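Local atomic coordinates of importin subunit beta-1 (Saccharomyces cerevisiae, PDB entry 5OWU), a protein that works in nuclear protein import by associating with importin alpha, the subunit that binds the classical nuclear localization signal of cargo proteins. Residues I478-V481 / E482-E486; N575-T578 / V579-A582. All coordinates share one frame; numbering follows the deposited sequence.

Both contacts are local, each a turn of one helix bonded to the next turn, so neither closes a long loop, and along the chain they follow in series without nesting or crossing. Interaction 1 comes first, in the last turns of helix 467-484 of HEAT repeat 11, whose side chains reach helix 425-442 and helix 516-530. Interaction 2 follows in helix 563-586 of HEAT repeat 13 and packs on helices 516-530, 536-553, 595-607 and 615-629. Their centres are 20 Å apart and their nearest atoms about 10 Å, without touching. What they share is helix 516-530, which meets side chains of both I478-A485 and N575-V579.

Interaction 1 (I478-V481 / E482-E486); sequences INLV and EQLAE
Four backbone hydrogen bonds join I478-V481 to the residues one turn on. E482 N donates a hydrogen bond to I478 O at 2.9 Å, nearly straight (169°), and Q483 N does the same to N479 O. The later two bonds are more bent, though as short: L484 N to L480 O is at 140°, and A485 N reaches V481 O at 2.9 Å.

The apolar contact runs along one face, where L480 and L484 lie side by side and L480 CD2 is 4.0 Å from L484 CD1. Leucine suits this buried side because its branched end is large enough to meet both the neighbouring leucine and the surface beyond: in this HEAT repeat of the importin beta solenoid L480 rests on A439 of helix 425-442 and L484 on A443. V481 turns to M527 of helix 516-530, a place for a compact apolar residue.

E482 runs alongside I478, its chain extended beyond CG (chi2 178°), which carries OE2 to 3.6 Å from I478 CG2; its CB and CG pass beside I478 O, CG at 3.4 Å. An alanine here would keep CB but is likely to leave I478 CG2 without the carboxylate beside it and Y530 without the longer chain that touches it. N479, buried, spends its amide on another helix, N479 ND2 bonding to G436 O.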
loop_
_atom_site.group_PDB
_atom_site.type_symbol
_atom_site.label_atom_id
_atom_site.label_comp_id
_atom_site.label_asym_id
_atom_site.label_seq_id
_atom_site.Cartn_x
_atom_site.Cartn_y
_atom_site.Cartn_z
ATOM N N ILE A 478 18.663 15.455 1.719
ATOM C CA ILE A 478 17.235 15.752 1.643
ATOM C C ILE A 478 16.673 15.969 3.046
ATOM O O ILE A 478 16.011 16.977 3.319
ATOM C CB ILE A 478 16.495 14.632 0.889
ATOM C CG1 ILE A 478 16.843 14.703 -0.598
ATOM C CG2 ILE A 478 14.975 14.748 1.079
ATOM C CD1 ILE A 478 16.409 13.474 -1.394
ATOM N N ASN A 479 16.957 15.042 3.968
ATOM C CA ASN A 479 16.444 15.185 5.336
ATOM C C ASN A 479 16.914 16.484 5.982
ATOM O O ASN A 479 16.128 17.191 6.629
ATOM C CB ASN A 479 16.876 13.998 6.187
ATOM C CG ASN A 479 16.215 12.719 5.766
ATOM O OD1 ASN A 479 15.305 12.730 4.947
ATOM N ND2 ASN A 479 16.656 11.601 6.338
ATOM N N LEU A 480 18.203 16.801 5.845
ATOM C CA LEU A 480 18.729 18.026 6.436
ATOM C C LEU A 480 17.977 19.243 5.935
ATOM O O LEU A 480 17.557 20.098 6.726
ATOM C CB LEU A 480 20.216 18.173 6.126
ATOM C CG LEU A 480 21.193 17.407 7.004
ATOM C CD1 LEU A 480 22.591 17.520 6.413
ATOM C CD2 LEU A 480 21.165 17.935 8.431
ATOM N N VAL A 481 17.820 19.353 4.613
ATOM C CA VAL A 481 17.165 20.525 4.045
ATOM C C VAL A 481 15.709 20.587 4.489
ATOM O O VAL A 481 15.209 21.642 4.896
ATOM C CB VAL A 481 17.294 20.513 2.511
ATOM C CG1 VAL A 481 16.459 21.625 1.874
ATOM C CG2 VAL A 481 18.750 20.647 2.118
ATOM N N GLU A 482 15.007 19.451 4.426
ATOM C CA GLU A 482 13.593 19.430 4.792
ATOM C C GLU A 482 13.387 19.853 6.242
ATOM O O GLU A 482 12.458 20.612 6.552
ATOM C CB GLU A 482 13.014 18.032 4.559
ATOM C CG GLU A 482 12.666 17.726 3.114
ATOM C CD GLU A 482 12.142 16.314 2.927
ATOM O OE1 GLU A 482 12.235 15.506 3.876
ATOM O OE2 GLU A 482 11.644 16.009 1.827
ATOM N N GLN A 483 14.243 19.383 7.145
ATOM C CA GLN A 483 14.029 19.642 8.560
ATOM C C GLN A 483 14.588 20.983 9.013
ATOM O O GLN A 483 14.111 21.522 10.013
ATOM C CB GLN A 483 14.643 18.511 9.393
ATOM C CG GLN A 483 13.991 17.167 9.140
ATOM C CD GLN A 483 12.539 17.152 9.576
ATOM O OE1 GLN A 483 11.645 16.807 8.804
ATOM N NE2 GLN A 483 12.302 17.533 10.822
ATOM N N LEU A 484 15.567 21.545 8.307
ATOM C CA LEU A 484 16.167 22.797 8.748
ATOM C C LEU A 484 15.658 24.018 7.996
ATOM O O LEU A 484 15.795 25.135 8.506
ATOM C CB LEU A 484 17.692 22.723 8.619
ATOM C CG LEU A 484 18.359 21.686 9.526
ATOM C CD1 LEU A 484 19.837 21.577 9.230
ATOM C CD2 LEU A 484 18.147 22.048 10.990
ATOM N N ALA A 485 15.057 23.838 6.820
ATOM C CA ALA A 485 14.669 24.989 6.015
ATOM C C ALA A 485 13.611 25.845 6.705
ATOM O O ALA A 485 13.560 27.060 6.481
ATOM C CB ALA A 485 14.160 24.523 4.654
ATOM N N GLU A 486 12.766 25.243 7.547
ATOM C CA GLU A 486 11.622 25.972 8.089
ATOM C C GLU A 486 12.025 26.965 9.169
ATOM O O GLU A 486 11.403 28.027 9.288
ATOM C CB GLU A 486 10.585 24.993 8.644
ATOM C CG GLU A 486 10.166 23.893 7.663
ATOM C CD GLU A 486 9.467 24.430 6.421
ATOM O OE1 GLU A 486 8.317 24.017 6.156
ATOM O OE2 GLU A 486 10.064 25.263 5.707
#

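Interaction 2 (N575-T578 / V579-A582); sequences NILT and VLAA
N575 opens the turn by accepting, through its backbone oxygen, the N-H of V579: N575 O to V579 N is 3.1 Å and the bond is almost straight (173°). The same oxygen is approached by a methyl, V579 CG2, at 3.4 Å. That branch stands anti to the carbonyl carbon of V579, beside its backbone N, and this brings it back toward the preceding turn. V579 is buried, and a compact beta-branched valine fits where it meets both T525 of helix 516-530 and V546 of helix 536-553. The amide of N575 looks back along its own helix, ND2 bonding to E571 OE2; asparagine suits the place because its short chain can lie on A518 and F521 while the amide still reaches that carboxylate.

I576 comes next, its O accepting the N-H of L580 at 2.9 Å from L580 N, with the donor in the carbonyl plane. Its buried, branched side chain packs on F521 of helix 516-530 and on K549, L550 and T553 of helix 536-553. Such helix-on-helix packing is the business of a HEAT repeat, here repeat 13 of the importin beta solenoid.

L577 bonds through O to A581 N at 2.8 Å, and its CD2 approaches L580 CD2 at 4.3 Å. L580 turns CG beside its own carbonyl carbon (chi1 177°), and from there the side chain meets L598 and F602 of helix 595-607. L577 also reaches F602, adding V618 of helix 615-629.

T578 closes the segment on the exposed side, its O accepting A582 N at 3.1 Å. Its hydroxyl OG1 lies beside the backbone N and bonds to S574 O, a common way for threonine to settle its polar group within a helix. A581 CB passes L577 O at 3.5 Å, and alanine suits a position where a methyl is all that meets the preceding turn.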
loop_
_atom_site.group_PDB
_atom_site.type_symbol
_atom_site.label_atom_id
_atom_site.label_comp_id
_atom_site.label_asym_id
_atom_site.label_seq_id
_atom_site.Cartn_x
_atom_site.Cartn_y
_atom_site.Cartn_z
ATOM N N ASN A 575 15.273 11.389 -14.711
ATOM C CA ASN A 575 15.774 12.158 -13.569
ATOM C C ASN A 575 15.967 13.620 -13.939
ATOM O O ASN A 575 15.538 14.535 -13.210
ATOM C CB ASN A 575 17.104 11.578 -13.066
ATOM C CG ASN A 575 17.009 10.115 -12.651
ATOM O OD1 ASN A 575 18.019 9.409 -12.635
ATOM N ND2 ASN A 575 15.808 9.652 -12.321
ATOM N N ILE A 576 16.616 13.855 -15.086
ATOM C CA ILE A 576 16.873 15.216 -15.541
ATOM C C ILE A 576 15.563 15.962 -15.743
ATOM O O ILE A 576 15.408 17.108 -15.315
ATOM C CB ILE A 576 17.705 15.195 -16.837
ATOM C CG1 ILE A 576 19.112 14.655 -16.557
ATOM C CG2 ILE A 576 17.794 16.593 -17.455
ATOM C CD1 ILE A 576 19.874 14.280 -17.811
ATOM N N LEU A 577 14.612 15.338 -16.437
ATOM C CA LEU A 577 13.369 16.029 -16.760
ATOM C C LEU A 577 12.565 16.339 -15.500
ATOM O O LEU A 577 11.911 17.382 -15.419
ATOM C CB LEU A 577 12.550 15.194 -17.751
ATOM C CG LEU A 577 13.151 15.123 -19.164
ATOM C CD1 LEU A 577 12.563 13.981 -19.963
ATOM C CD2 LEU A 577 12.973 16.436 -19.914
ATOM N N THR A 578 12.612 15.459 -14.499
ATOM C CA THR A 578 11.933 15.739 -13.233
ATOM C C THR A 578 12.514 16.987 -12.572
ATOM O O THR A 578 11.776 17.917 -12.196
ATOM C CB THR A 578 12.042 14.518 -12.316
ATOM O OG1 THR A 578 11.454 13.382 -12.972
ATOM C CG2 THR A 578 11.328 14.751 -10.976
ATOM N N VAL A 579 13.845 17.045 -12.448
ATOM C CA VAL A 579 14.447 18.244 -11.862
ATOM C C VAL A 579 14.121 19.469 -12.705
ATOM O O VAL A 579 13.855 20.551 -12.172
ATOM C CB VAL A 579 15.968 18.080 -11.695
ATOM C CG1 VAL A 579 16.561 19.328 -11.032
ATOM C CG2 VAL A 579 16.283 16.852 -10.872
ATOM N N LEU A 580 14.161 19.326 -14.031
ATOM C CA LEU A 580 13.908 20.456 -14.920
ATOM C C LEU A 580 12.492 20.982 -14.745
ATOM O O LEU A 580 12.268 22.197 -14.729
ATOM C CB LEU A 580 14.154 20.038 -16.372
ATOM C CG LEU A 580 13.881 21.069 -17.473
ATOM C CD1 LEU A 580 14.709 22.326 -17.276
ATOM C CD2 LEU A 580 14.162 20.457 -18.842
ATOM N N ALA A 581 11.519 20.082 -14.606
ATOM C CA ALA A 581 10.156 20.520 -14.342
ATOM C C ALA A 581 10.089 21.307 -13.044
ATOM O O ALA A 581 9.434 22.359 -12.979
ATOM C CB ALA A 581 9.212 19.320 -14.298
ATOM N N ALA A 582 10.781 20.828 -11.996
ATOM C CA ALA A 582 10.783 21.578 -10.739
ATOM C C ALA A 582 11.427 22.953 -10.912
ATOM O O ALA A 582 10.946 23.948 -10.354
ATOM C CB ALA A 582 11.498 20.786 -9.641
#